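Local coordinates for bromo domain containing protein (Cryptosporidium parvum, PDB 5U9N) that belongs to the bromodomain family, whose modules typically read acetyl-lysine, probably on histones, and here holds the inhibitor bromosporine in the second of its bromodomains, at residues Y7-E12 and Q91-P96; N95-E100 and N142-Y147. One frame throughout, in Å; residues are numbered along the deposited sequence.

Interaction 1: residues Y7-E12 and Q91-P96; sequences YDWRNE and QTIENP. With SO4 (sulfate ion), chain D.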
ATOM      1  N   TYR A   7     -20.682  -5.299  -6.904  1.00 83.97           N
ATOM      2  CA  TYR A   7     -20.851  -4.368  -8.049  1.00 81.83           C
ATOM      3  C   TYR A   7     -19.890  -3.142  -7.949  1.00 77.97           C
ATOM      4  O   TYR A   7     -19.473  -2.620  -8.985  1.00 77.09           O
ATOM      5  CB  TYR A   7     -22.307  -3.881  -8.195  1.00 86.05           C
ATOM      6  N   ASP A   8     -19.527  -2.699  -6.726  1.00 68.49           N
ATOM      7  CA  ASP A   8     -18.651  -1.541  -6.561  1.00 64.53           C
ATOM      8  C   ASP A   8     -17.176  -1.960  -6.615  1.00 58.36           C
ATOM      9  O   ASP A   8     -16.747  -2.814  -5.830  1.00 55.71           O
ATOM     10  CB  ASP A   8     -18.957  -0.836  -5.231  1.00 68.06           C
ATOM     11  CG  ASP A   8     -18.278   0.513  -5.054  1.00 77.28           C
ATOM     12  OD1 ASP A   8     -17.904   1.133  -6.078  1.00 75.14           O
ATOM     13  OD2 ASP A   8     -18.172   0.974  -3.895  1.00 88.45           O
ATOM     14  N   TRP A   9     -16.402  -1.361  -7.548  1.00 49.43           N
ATOM     15  CA  TRP A   9     -14.981  -1.681  -7.703  1.00 45.28           C
ATOM     16  C   TRP A   9     -14.148  -1.112  -6.544  1.00 46.53           C
ATOM     17  O   TRP A   9     -13.098  -1.650  -6.244  1.00 46.01           O
ATOM     18  CB  TRP A   9     -14.442  -1.163  -9.053  1.00 42.75           C
ATOM     19  CG  TRP A   9     -14.419   0.332  -9.188  1.00 43.30           C
ATOM     20  CD1 TRP A   9     -15.356   1.112  -9.792  1.00 47.86           C
ATOM     21  CD2 TRP A   9     -13.335   1.208  -8.832  1.00 41.28           C
ATOM     22  NE1 TRP A   9     -14.957   2.430  -9.778  1.00 47.43           N
ATOM     23  CE2 TRP A   9     -13.716   2.514  -9.201  1.00 46.17           C
ATOM     24  CE3 TRP A   9     -12.111   1.025  -8.168  1.00 39.76           C
ATOM     25  CZ2 TRP A   9     -12.900   3.622  -8.968  1.00 44.42           C
ATOM     26  CZ3 TRP A   9     -11.315   2.132  -7.922  1.00 39.46           C
ATOM     27  CH2 TRP A   9     -11.698   3.403  -8.340  1.00 41.16           C
ATOM     28  N   ARG A  10     -14.596  -0.011  -5.926  1.00 42.32           N
ATOM     29  CA  ARG A  10     -13.903   0.594  -4.786  1.00 40.13           C
ATOM     30  C   ARG A  10     -13.980  -0.306  -3.550  1.00 43.22           C
ATOM     31  O   ARG A  10     -13.020  -0.376  -2.797  1.00 41.83           O
ATOM     32  CB  ARG A  10     -14.494   1.966  -4.468  1.00 42.81           C
ATOM     33  CG  ARG A  10     -14.169   3.017  -5.494  1.00 52.25           C
ATOM     34  CD  ARG A  10     -15.059   4.229  -5.351  1.00 58.74           C
ATOM     35  NE  ARG A  10     -14.879   5.171  -6.458  1.00 53.69           N
ATOM     36  CZ  ARG A  10     -13.936   6.105  -6.515  1.00 62.92           C
ATOM     37  NH1 ARG A  10     -13.076   6.258  -5.511  1.00 62.91           N
ATOM     38  NH2 ARG A  10     -13.858   6.914  -7.564  1.00 49.25           N
ATOM     39  N   ASN A  11     -15.127  -0.971  -3.325  1.00 42.63           N
ATOM     40  CA  ASN A  11     -15.268  -1.920  -2.211  1.00 44.45           C
ATOM     41  C   ASN A  11     -14.409  -3.159  -2.468  1.00 47.31           C
ATOM     42  O   ASN A  11     -13.850  -3.724  -1.528  1.00 45.84           O
ATOM     43  CB  ASN A  11     -16.740  -2.315  -1.992  1.00 53.29           C
ATOM     44  CG  ASN A  11     -17.581  -1.216  -1.354  1.00 77.35           C
ATOM     45  OD1 ASN A  11     -17.111  -0.456  -0.501  1.00 68.78           O
ATOM     46  ND2 ASN A  11     -18.872  -1.181  -1.668  1.00 71.94           N
ATOM     47  N   GLU A  12     -14.250  -3.544  -3.753  1.00 45.02           N
ATOM     48  CA  GLU A  12     -13.369  -4.654  -4.154  1.00 43.30           C
ATOM     49  C   GLU A  12     -11.895  -4.275  -3.850  1.00 45.91           C
ATOM     50  O   GLU A  12     -11.119  -5.127  -3.406  1.00 45.35           O
ATOM     51  CB  GLU A  12     -13.581  -4.990  -5.652  1.00 43.97           C
ATOM     52  CG  GLU A  12     -12.708  -6.115  -6.197  1.00 51.79           C
ATOM     53  CD  GLU A  12     -12.865  -7.471  -5.539  1.00 60.61           C
ATOM     54  OE1 GLU A  12     -13.905  -7.706  -4.883  1.00 61.56           O
ATOM     55  OE2 GLU A  12     -11.935  -8.300  -5.671  1.00 46.60           O
ATOM     56  N   GLN A  91      -7.577  14.175  -1.974  1.00 81.05           N
ATOM     57  CA  GLN A  91      -7.578  13.580  -3.317  1.00 78.19           C
ATOM     58  C   GLN A  91      -8.475  12.325  -3.356  1.00 77.14           C
ATOM     59  O   GLN A  91      -8.852  11.807  -2.305  1.00 76.98           O
ATOM     60  CB  GLN A  91      -6.140  13.222  -3.737  1.00 77.62           C
ATOM     61  CG  GLN A  91      -5.176  14.413  -3.696  1.00 96.24           C
ATOM     62  CD  GLN A  91      -3.736  13.976  -3.719  1.00112.85           C
ATOM     63  OE1 GLN A  91      -3.028  14.039  -2.709  1.00108.10           O
ATOM     64  NE2 GLN A  91      -3.267  13.525  -4.874  1.00103.74           N
ATOM     65  N   THR A  92      -8.829  11.856  -4.565  1.00 69.87           N
ATOM     66  CA  THR A  92      -9.681  10.669  -4.727  1.00 67.25           C
ATOM     67  C   THR A  92      -9.098   9.746  -5.798  1.00 62.57           C
ATOM     68  O   THR A  92      -8.549  10.222  -6.793  1.00 62.94           O
ATOM     69  CB  THR A  92     -11.130  11.084  -5.071  1.00 83.57           C
ATOM     70  OG1 THR A  92     -12.001   9.973  -4.831  1.00 85.75           O
ATOM     71  CG2 THR A  92     -11.284  11.557  -6.517  1.00 85.80           C
ATOM     72  N   ILE A  93      -9.221   8.427  -5.588  1.00 51.80           N
ATOM     73  CA  ILE A  93      -8.729   7.416  -6.529  1.00 47.18           C
ATOM     74  C   ILE A  93      -9.763   7.265  -7.678  1.00 49.59           C
ATOM     75  O   ILE A  93     -10.875   6.789  -7.446  1.00 49.14           O
ATOM     76  CB  ILE A  93      -8.447   6.061  -5.790  1.00 47.48           C
ATOM     77  CG1 ILE A  93      -7.313   6.230  -4.770  1.00 44.97           C
ATOM     78  CG2 ILE A  93      -8.073   4.947  -6.801  1.00 48.79           C
ATOM     79  CD1 ILE A  93      -7.405   5.412  -3.664  1.00 43.37           C
ATOM     80  N   GLU A  94      -9.377   7.675  -8.917  1.00 44.04           N
ATOM     81  CA  GLU A  94     -10.286   7.702 -10.064  1.00 43.83           C
ATOM     82  C   GLU A  94     -10.545   6.331 -10.644  1.00 43.91           C
ATOM     83  O   GLU A  94     -11.540   6.173 -11.335  1.00 42.59           O
ATOM     84  CB  GLU A  94      -9.732   8.602 -11.184  1.00 46.39           C
ATOM     85  CG  GLU A  94      -9.906  10.096 -10.940  1.00 65.30           C
ATOM     86  CD  GLU A  94      -9.518  10.954 -12.136  1.00 97.70           C
ATOM     87  OE1 GLU A  94     -10.076  10.722 -13.234  1.00 98.53           O
ATOM     88  OE2 GLU A  94      -8.634  11.831 -11.985  1.00 89.17           O
ATOM     89  N   ASN A  95      -9.634   5.351 -10.447  1.00 39.71           N
ATOM     90  CA  ASN A  95      -9.823   4.038 -11.081  1.00 39.61           C
ATOM     91  C   ASN A  95      -8.971   2.940 -10.416  1.00 42.60           C
ATOM     92  O   ASN A  95      -8.100   3.240  -9.610  1.00 43.08           O
ATOM     93  CB  ASN A  95      -9.479   4.136 -12.582  1.00 39.86           C
ATOM     94  CG  ASN A  95      -8.232   4.928 -12.874  1.00 43.19           C
ATOM     95  OD1 ASN A  95      -7.164   4.680 -12.324  1.00 44.06           O
ATOM     96  ND2 ASN A  95      -8.350   5.917 -13.696  1.00 37.52           N
ATOM     97  N   PRO A  96      -9.182   1.653 -10.782  1.00 39.05           N
ATOM     98  CA  PRO A  96      -8.365   0.582 -10.190  1.00 37.27           C
ATOM     99  C   PRO A  96      -6.879   0.685 -10.563  1.00 38.99           C
ATOM    100  O   PRO A  96      -6.034   0.159  -9.859  1.00 37.52           O
ATOM    101  CB  PRO A  96      -8.988  -0.703 -10.789  1.00 39.48           C
ATOM    102  CG  PRO A  96     -10.304  -0.310 -11.281  1.00 45.48           C
ATOM    103  CD  PRO A  96     -10.186   1.095 -11.715  1.00 41.20           C
TER
HETATM  104  S   SO4 D 502     -16.871   5.813 -10.012  1.00136.34           S
HETATM  105  O1  SO4 D 502     -15.475   6.079  -9.673  1.00137.03           O
HETATM  106  O2  SO4 D 502     -16.932   5.166 -11.324  1.00135.69           O
HETATM  107  O3  SO4 D 502     -17.606   7.076 -10.049  1.00136.56           O
HETATM  108  O4  SO4 D 502     -17.467   4.936  -9.000  1.00136.25           O
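The indole of W9 is sandwiched, P96 from across the contact over one face and R10 CG of its own helix over the other. P96 CD stands 4.1 Å from the centroid of the six-membered ring of W9, a CH-pi contact only 13° off the ring normal. CG of W9 sits between the backbone N and the carbonyl carbon (chi1 66°), which swings the indole toward the 91-96 loop; there its far corner, CH2, comes within 3.4 Å of N95 CA and 4.2 Å of I93 CG2. R10 reaches out alongside with an extended chain. Its guanidinium lays one face near W9 CZ2, and NH1 makes a weak hydrogen bond to L64 O. At the guanidinium edge, NH2 donates to O1 of a sulfate ion at 2.8 Å and 160°, with a weak second bond from NE to the same oxygen. The sulfate, probably from the crystallisation liquor, would partly balance the arginine charge. With I93 directed to helices 57-65 and 96-113, this joins the first helix of the left-handed bromodomain bundle to the loop before helix 96-113, the AB loop.

Interaction 2: residues N95-E100 and N142-Y147; sequences NPHEFE and NVFLLY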
ATOM      1  N   ASN A  95      -9.634   5.351 -10.447  1.00 39.71           N
ATOM      2  CA  ASN A  95      -9.823   4.038 -11.081  1.00 39.61           C
ATOM      3  C   ASN A  95      -8.971   2.940 -10.416  1.00 42.60           C
ATOM      4  O   ASN A  95      -8.100   3.240  -9.610  1.00 43.08           O
ATOM      5  CB  ASN A  95      -9.479   4.136 -12.582  1.00 39.86           C
ATOM      6  CG  ASN A  95      -8.232   4.928 -12.874  1.00 43.19           C
ATOM      7  OD1 ASN A  95      -7.164   4.680 -12.324  1.00 44.06           O
ATOM      8  ND2 ASN A  95      -8.350   5.917 -13.696  1.00 37.52           N
ATOM      9  N   PRO A  96      -9.182   1.653 -10.782  1.00 39.05           N
ATOM     10  CA  PRO A  96      -8.365   0.582 -10.190  1.00 37.27           C
ATOM     11  C   PRO A  96      -6.879   0.685 -10.563  1.00 38.99           C
ATOM     12  O   PRO A  96      -6.034   0.159  -9.859  1.00 37.52           O
ATOM     13  CB  PRO A  96      -8.988  -0.703 -10.789  1.00 39.48           C
ATOM     14  CG  PRO A  96     -10.304  -0.310 -11.281  1.00 45.48           C
ATOM     15  CD  PRO A  96     -10.186   1.095 -11.715  1.00 41.20           C
ATOM     16  N   HIS A  97      -6.569   1.385 -11.648  1.00 37.54           N
ATOM     17  CA  HIS A  97      -5.193   1.540 -12.133  1.00 36.54           C
ATOM     18  C   HIS A  97      -4.418   2.451 -11.181  1.00 38.25           C
ATOM     19  O   HIS A  97      -3.276   2.157 -10.859  1.00 36.28           O
ATOM     20  CB  HIS A  97      -5.183   2.101 -13.572  1.00 37.59           C
ATOM     21  CG  HIS A  97      -6.012   1.308 -14.526  1.00 41.75           C
ATOM     22  ND1 HIS A  97      -5.445   0.348 -15.340  1.00 44.29           N
ATOM     23  CD2 HIS A  97      -7.350   1.337 -14.751  1.00 43.57           C
ATOM     24  CE1 HIS A  97      -6.447  -0.161 -16.045  1.00 44.26           C
ATOM     25  NE2 HIS A  97      -7.613   0.398 -15.705  1.00 44.73           N
ATOM     26  N   GLU A  98      -5.051   3.531 -10.698  1.00 36.08           N
ATOM     27  CA  GLU A  98      -4.417   4.394  -9.700  1.00 35.96           C
ATOM     28  C   GLU A  98      -4.306   3.651  -8.339  1.00 38.19           C
ATOM     29  O   GLU A  98      -3.305   3.799  -7.648  1.00 35.36           O
ATOM     30  CB  GLU A  98      -5.183   5.729  -9.528  1.00 38.85           C
ATOM     31  CG  GLU A  98      -4.656   6.550  -8.356  1.00 50.65           C
ATOM     32  CD  GLU A  98      -4.888   8.041  -8.423  1.00 76.35           C
ATOM     33  OE1 GLU A  98      -4.028   8.792  -7.906  1.00 65.21           O
ATOM     34  OE2 GLU A  98      -5.948   8.460  -8.941  1.00 79.98           O
ATOM     35  N   PHE A  99      -5.338   2.876  -7.951  1.00 34.74           N
ATOM     36  CA  PHE A  99      -5.269   2.118  -6.711  1.00 33.95           C
ATOM     37  C   PHE A  99      -4.086   1.157  -6.766  1.00 38.66           C
ATOM     38  O   PHE A  99      -3.320   1.069  -5.792  1.00 39.41           O
ATOM     39  CB  PHE A  99      -6.577   1.331  -6.458  1.00 35.69           C
ATOM     40  CG  PHE A  99      -6.542   0.480  -5.214  1.00 34.18           C
ATOM     41  CD1 PHE A  99      -6.804   1.028  -3.974  1.00 36.93           C
ATOM     42  CD2 PHE A  99      -6.170  -0.846  -5.277  1.00 34.43           C
ATOM     43  CE1 PHE A  99      -6.724   0.248  -2.820  1.00 36.75           C
ATOM     44  CE2 PHE A  99      -6.152  -1.634  -4.128  1.00 37.36           C
ATOM     45  CZ  PHE A  99      -6.396  -1.071  -2.908  1.00 34.90           C
ATOM     46  N   GLU A 100      -3.927   0.434  -7.898  1.00 33.28           N
ATOM     47  CA  GLU A 100      -2.802  -0.495  -8.066  1.00 31.27           C
ATOM     48  C   GLU A 100      -1.458   0.239  -7.887  1.00 35.36           C
ATOM     49  O   GLU A 100      -0.575  -0.237  -7.174  1.00 33.37           O
ATOM     50  CB  GLU A 100      -2.855  -1.160  -9.435  1.00 32.28           C
ATOM     51  CG  GLU A 100      -1.850  -2.286  -9.597  1.00 37.43           C
ATOM     52  CD  GLU A 100      -1.730  -2.846 -10.997  1.00 52.76           C
ATOM     53  OE1 GLU A 100      -2.714  -2.752 -11.766  1.00 54.24           O
ATOM     54  OE2 GLU A 100      -0.662  -3.421 -11.311  1.00 48.80           O
ATOM     55  N   ASN A 142     -12.060  -9.283  -9.928  1.00 36.92           N
ATOM     56  CA  ASN A 142     -12.931  -8.729 -10.996  1.00 36.73           C
ATOM     57  C   ASN A 142     -13.003  -7.174 -10.942  1.00 38.58           C
ATOM     58  O   ASN A 142     -13.874  -6.582 -11.569  1.00 35.74           O
ATOM     59  CB  ASN A 142     -14.371  -9.301 -10.882  1.00 38.83           C
ATOM     60  CG  ASN A 142     -15.115  -8.915  -9.621  1.00 53.04           C
ATOM     61  OD1 ASN A 142     -14.533  -8.507  -8.613  1.00 44.19           O
ATOM     62  ND2 ASN A 142     -16.413  -9.062  -9.646  1.00 49.40           N
ATOM     63  N   VAL A 143     -12.108  -6.541 -10.168  1.00 36.15           N
ATOM     64  CA  VAL A 143     -12.072  -5.089  -9.938  1.00 36.19           C
ATOM     65  C   VAL A 143     -12.117  -4.272 -11.276  1.00 41.70           C
ATOM     66  O   VAL A 143     -12.827  -3.264 -11.338  1.00 42.71           O
ATOM     67  CB  VAL A 143     -10.813  -4.733  -9.094  1.00 38.94           C
ATOM     68  CG1 VAL A 143      -9.516  -4.970  -9.880  1.00 37.85           C
ATOM     69  CG2 VAL A 143     -10.892  -3.313  -8.570  1.00 38.65           C
ATOM     70  N   PHE A 144     -11.385  -4.723 -12.332  1.00 37.31           N
ATOM     71  CA  PHE A 144     -11.398  -4.074 -13.653  1.00 36.41           C
ATOM     72  C   PHE A 144     -12.683  -4.378 -14.399  1.00 39.88           C
ATOM     73  O   PHE A 144     -13.196  -3.520 -15.091  1.00 40.49           O
ATOM     74  CB  PHE A 144     -10.203  -4.524 -14.504  1.00 37.74           C
ATOM     75  CG  PHE A 144      -8.879  -4.045 -13.980  1.00 37.85           C
ATOM     76  CD1 PHE A 144      -8.512  -2.717 -14.092  1.00 40.32           C
ATOM     77  CD2 PHE A 144      -8.028  -4.906 -13.308  1.00 40.11           C
ATOM     78  CE1 PHE A 144      -7.307  -2.272 -13.577  1.00 39.78           C
ATOM     79  CE2 PHE A 144      -6.842  -4.443 -12.757  1.00 41.25           C
ATOM     80  CZ  PHE A 144      -6.501  -3.124 -12.879  1.00 38.43           C
ATOM     81  N   LEU A 145     -13.206  -5.599 -14.277  1.00 37.93           N
ATOM     82  CA  LEU A 145     -14.487  -5.945 -14.915  1.00 39.25           C
ATOM     83  C   LEU A 145     -15.643  -5.173 -14.261  1.00 44.04           C
ATOM     84  O   LEU A 145     -16.632  -4.878 -14.933  1.00 47.14           O
ATOM     85  CB  LEU A 145     -14.754  -7.442 -14.854  1.00 39.97           C
ATOM     86  CG  LEU A 145     -13.647  -8.329 -15.404  1.00 44.06           C
ATOM     87  CD1 LEU A 145     -13.970  -9.772 -15.184  1.00 45.20           C
ATOM     88  CD2 LEU A 145     -13.397  -8.038 -16.868  1.00 47.64           C
ATOM     89  N   LEU A 146     -15.520  -4.841 -12.961  1.00 39.33           N
ATOM     90  CA  LEU A 146     -16.507  -4.012 -12.269  1.00 40.88           C
ATOM     91  C   LEU A 146     -16.377  -2.556 -12.732  1.00 47.41           C
ATOM     92  O   LEU A 146     -17.372  -1.949 -13.084  1.00 49.97           O
ATOM     93  CB  LEU A 146     -16.332  -4.108 -10.745  1.00 40.17           C
ATOM     94  CG  LEU A 146     -16.691  -5.474 -10.120  1.00 44.78           C
ATOM     95  CD1 LEU A 146     -16.341  -5.516  -8.632  1.00 43.38           C
ATOM     96  CD2 LEU A 146     -18.127  -5.796 -10.324  1.00 48.21           C
ATOM     97  N   TYR A 147     -15.148  -2.032 -12.805  1.00 43.77           N
ATOM     98  CA  TYR A 147     -14.893  -0.680 -13.299  1.00 44.56           C
ATOM     99  C   TYR A 147     -15.297  -0.505 -14.780  1.00 53.36           C
ATOM    100  O   TYR A 147     -15.923   0.496 -15.125  1.00 53.89           O
ATOM    101  CB  TYR A 147     -13.401  -0.334 -13.146  1.00 43.38           C
ATOM    102  CG  TYR A 147     -13.054   1.038 -13.677  1.00 44.34           C
ATOM    103  CD1 TYR A 147     -13.495   2.187 -13.033  1.00 46.54           C
ATOM    104  CD2 TYR A 147     -12.301   1.188 -14.833  1.00 45.23           C
ATOM    105  CE1 TYR A 147     -13.191   3.455 -13.526  1.00 47.81           C
ATOM    106  CE2 TYR A 147     -11.960   2.447 -15.316  1.00 46.49           C
ATOM    107  CZ  TYR A 147     -12.417   3.581 -14.668  1.00 54.70           C
ATOM    108  OH  TYR A 147     -12.113   4.838 -15.150  1.00 59.41           O
TER
HETATM  109  O   HOH W   1     -10.608   7.261 -15.038  1.00 48.23           O
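The first turn of helix 96-113, the B helix of the bromodomain, meets the short C-terminal helix 143-148 that follows the bundle; the two segments run roughly antiparallel, their axes at 148°. P96 is the wedge between them. Its CD lies over the face of the Y147 ring, 3.8 Å from the centroid, its CG touches Y147 CB, and its CB rests 3.9 Å from V143 CG2 and 3.6 Å from F144 CE1. Beside it, N95 CB covers the hydroxyl end of the same Y147 face, 3.6 Å from CZ. Y147 holds CG trans to the backbone N (chi1 178°), which carries the ring toward N95 and P96, while W9 meets it edge-to-face.

On the outer side, F144 pushes CE1 over one face of the exposed H97 imidazole, 3.4 Å from CE1 of H97; the ring planes are inclined at 58°, neither stacked nor perpendicular. E100 OE1 lies near the plane of the F144 ring at its edge, beside CZ, and its carboxylate is held by K104 and, weakly, by W138.

The two ends of the N95 amide have different tasks: OD1 caps the helix by accepting from E98 N at 2.9 Å, and ND2 donates to a water that also bonds Y147 OH at 2.9 Å. Apolar and CH-pi contacts round P96 and the F144 and Y147 rings therefore carry the contact; the two segments share no direct hydrogen bond, and the tyrosine hydroxyl is linked to the N95 amide by way of the water.

In the fold
From the N terminus, helix 9-20 supplies the first side of interaction 1, and the chain returns to it 79 residues later, after the loop that lines the bromosporine pocket and helix 57-65, in the segment 91-96. Interaction 2 begins where that segment ends, sharing N95 and P96, and closes a smaller loop of helices 96-113 and 122-139 when helix 143-148 comes back. The two loops thus follow one another along the chain, neither nested nor crossed, and the centres of the two contacts lie about 7 Å apart. W9 also packs on V143 and Y147, so the start of the first helix, the start of helix 96-113 and the C-terminal helix gather at one end of the bundle.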